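Histidinol-phosphate aminotransferase (Clostridium acetobutylicum, PDB 3FTB) probably catalyses a pyridoxal 5'-phosphate-dependent transamination, as expected of a histidinol-phosphate aminotransferase in histidine biosynthesis. Local coordinates at residues A[220-225]-A[252-257]. Residues are numbered along the deposited sequence; the frame is centred on the assembly and turned at random.
Sequences PGIRFG and EMAAIN. With PO4 (phosphate ion), chain E.
Two neighbouring alanine methyls of helix 249-257 receive two side chains of the loop before strand 225-229. CD1 of Ile222 meets CB of Ala254 at 3.6 Å, and CE2 of Phe224 lies 3.7 Å from CB of Ala255, a methyl that approaches the ring obliquely, nearest CE2. With CG anti to the backbone N (chi1 -178°), the ring of Phe224 is placed with CE2 against the methyl of Ala255. The contact is small, buried and wholly apolar. Arg223, between the two in sequence, takes no part in this packing; its chain bends at chi2 and chi3 to reach the phosphate ion, and NH2 donates to O1 of the ion at 2.8 Å, in the guanidinium plane. NE makes a weak bond to O of Pro220 in the same loop. Ser88, Thr214 and the backbone N of Ala87 also bind this ion, a site consistent with the cofactor-phosphate pocket of fold-type I aminotransferases. Leu66 of helix 64-74 touches both Phe224 and Ala255, while Phe44 of helix 42-45 touches Ile222 and Ala254. Leu55 of the second subunit packs on Ile222, and directly after Phe224 the chain enters strand 225-229, where Gly225 pairs with Gly84 of strand 80-84.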
loop_
_atom_site.group_PDB
_atom_site.type_symbol
_atom_site.label_atom_id
_atom_site.label_comp_id
_atom_site.label_asym_id
_atom_site.label_seq_id
_atom_site.Cartn_x
_atom_site.Cartn_y
_atom_site.Cartn_z
ATOM N N PRO A 220 -7.585 7.255 8.963
ATOM C CA PRO A 220 -7.748 6.174 7.973
ATOM C C PRO A 220 -7.123 6.434 6.588
ATOM O O PRO A 220 -6.702 5.479 5.929
ATOM C CB PRO A 220 -9.276 6.031 7.856
ATOM C CG PRO A 220 -9.825 7.322 8.388
ATOM C CD PRO A 220 -8.891 7.684 9.497
ATOM N N GLY A 221 -7.056 7.692 6.156
ATOM C CA GLY A 221 -6.544 8.009 4.831
ATOM C C GLY A 221 -5.040 7.832 4.679
ATOM O O GLY A 221 -4.483 7.962 3.578
ATOM N N ILE A 222 -4.380 7.530 5.790
ATOM C CA ILE A 222 -2.928 7.394 5.796
ATOM C C ILE A 222 -2.538 5.944 5.490
ATOM O O ILE A 222 -1.454 5.671 4.960
ATOM C CB ILE A 222 -2.338 7.877 7.146
ATOM C CG1 ILE A 222 -1.136 8.792 6.916
ATOM C CG2 ILE A 222 -2.029 6.700 8.083
ATOM C CD1 ILE A 222 -0.788 9.619 8.121
ATOM N N ARG A 223 -3.448 5.027 5.814
ATOM C CA ARG A 223 -3.302 3.609 5.490
ATOM C C ARG A 223 -2.149 2.983 6.266
ATOM O O ARG A 223 -1.070 2.758 5.715
ATOM C CB ARG A 223 -3.100 3.416 3.980
ATOM C CG ARG A 223 -4.111 4.166 3.110
ATOM C CD ARG A 223 -5.329 3.326 2.734
ATOM N NE ARG A 223 -6.117 2.865 3.877
ATOM C CZ ARG A 223 -6.192 1.596 4.269
ATOM N NH1 ARG A 223 -5.523 0.655 3.617
ATOM N NH2 ARG A 223 -6.934 1.257 5.307
ATOM N N PHE A 224 -2.365 2.715 7.550
ATOM C CA PHE A 224 -1.311 2.108 8.359
ATOM C C PHE A 224 -1.778 1.205 9.505
ATOM O O PHE A 224 -2.453 1.652 10.426
ATOM C CB PHE A 224 -0.333 3.160 8.896
ATOM C CG PHE A 224 0.784 2.559 9.694
ATOM C CD1 PHE A 224 1.759 1.812 9.070
ATOM C CD2 PHE A 224 0.815 2.675 11.067
ATOM C CE1 PHE A 224 2.761 1.218 9.799
ATOM C CE2 PHE A 224 1.807 2.087 11.791
ATOM C CZ PHE A 224 2.784 1.356 11.158
ATOM N N GLY A 225 -1.399 -0.068 9.434
ATOM C CA GLY A 225 -1.622 -1.013 10.516
ATOM C C GLY A 225 -0.383 -1.862 10.728
ATOM O O GLY A 225 0.491 -1.886 9.869
ATOM N N GLU A 252 4.487 6.759 7.604
ATOM C CA GLU A 252 5.698 6.621 8.404
ATOM C C GLU A 252 5.830 7.768 9.396
ATOM O O GLU A 252 6.135 7.544 10.569
ATOM C CB GLU A 252 6.923 6.569 7.500
ATOM C CG GLU A 252 8.222 6.352 8.215
ATOM C CD GLU A 252 9.399 6.343 7.260
ATOM O OE1 GLU A 252 9.449 7.219 6.371
ATOM O OE2 GLU A 252 10.270 5.459 7.394
ATOM N N MET A 253 5.589 8.993 8.924
ATOM C CA MET A 253 5.691 10.169 9.783
ATOM C C MET A 253 4.701 10.120 10.943
ATOM O O MET A 253 5.027 10.529 12.060
ATOM C CB MET A 253 5.515 11.466 8.989
ATOM C CG MET A 253 5.649 12.715 9.860
ATOM S SD MET A 253 4.105 13.263 10.635
ATOM C CE MET A 253 3.407 14.128 9.224
ATOM N N ALA A 254 3.494 9.621 10.678
ATOM C CA ALA A 254 2.484 9.497 11.724
ATOM C C ALA A 254 2.892 8.481 12.776
ATOM O O ALA A 254 2.907 8.783 13.962
ATOM C CB ALA A 254 1.126 9.135 11.135
ATOM N N ALA A 255 3.220 7.273 12.332
ATOM C CA ALA A 255 3.666 6.208 13.233
ATOM C C ALA A 255 4.867 6.606 14.083
ATOM O O ALA A 255 5.089 6.059 15.156
ATOM C CB ALA A 255 3.996 4.949 12.440
ATOM N N ILE A 256 5.648 7.559 13.596
ATOM C CA ILE A 256 6.868 7.960 14.287
ATOM C C ILE A 256 6.606 9.077 15.311
ATOM O O ILE A 256 7.231 9.117 16.376
ATOM C CB ILE A 256 8.006 8.309 13.268
ATOM C CG1 ILE A 256 8.606 7.005 12.707
ATOM C CG2 ILE A 256 9.061 9.198 13.913
ATOM C CD1 ILE A 256 9.643 7.150 11.587
ATOM N N ASN A 257 5.636 9.937 15.005
ATOM C CA ASN A 257 5.364 11.128 15.806
ATOM C C ASN A 257 4.073 11.076 16.636
ATOM O O ASN A 257 3.932 11.786 17.632
ATOM C CB ASN A 257 5.354 12.356 14.891
ATOM C CG ASN A 257 6.693 12.569 14.194
ATOM O OD1 ASN A 257 7.675 12.946 14.822
ATOM N ND2 ASN A 257 6.734 12.324 12.893
HETATM P P PO4 E . -7.686 -0.382 8.089
HETATM O O1 PO4 E . -7.046 -1.036 6.892
HETATM O O2 PO4 E . -6.697 -0.281 9.212
HETATM O O3 PO4 E . -8.135 1.019 7.759
HETATM O O4 PO4 E . -8.844 -1.237 8.533
#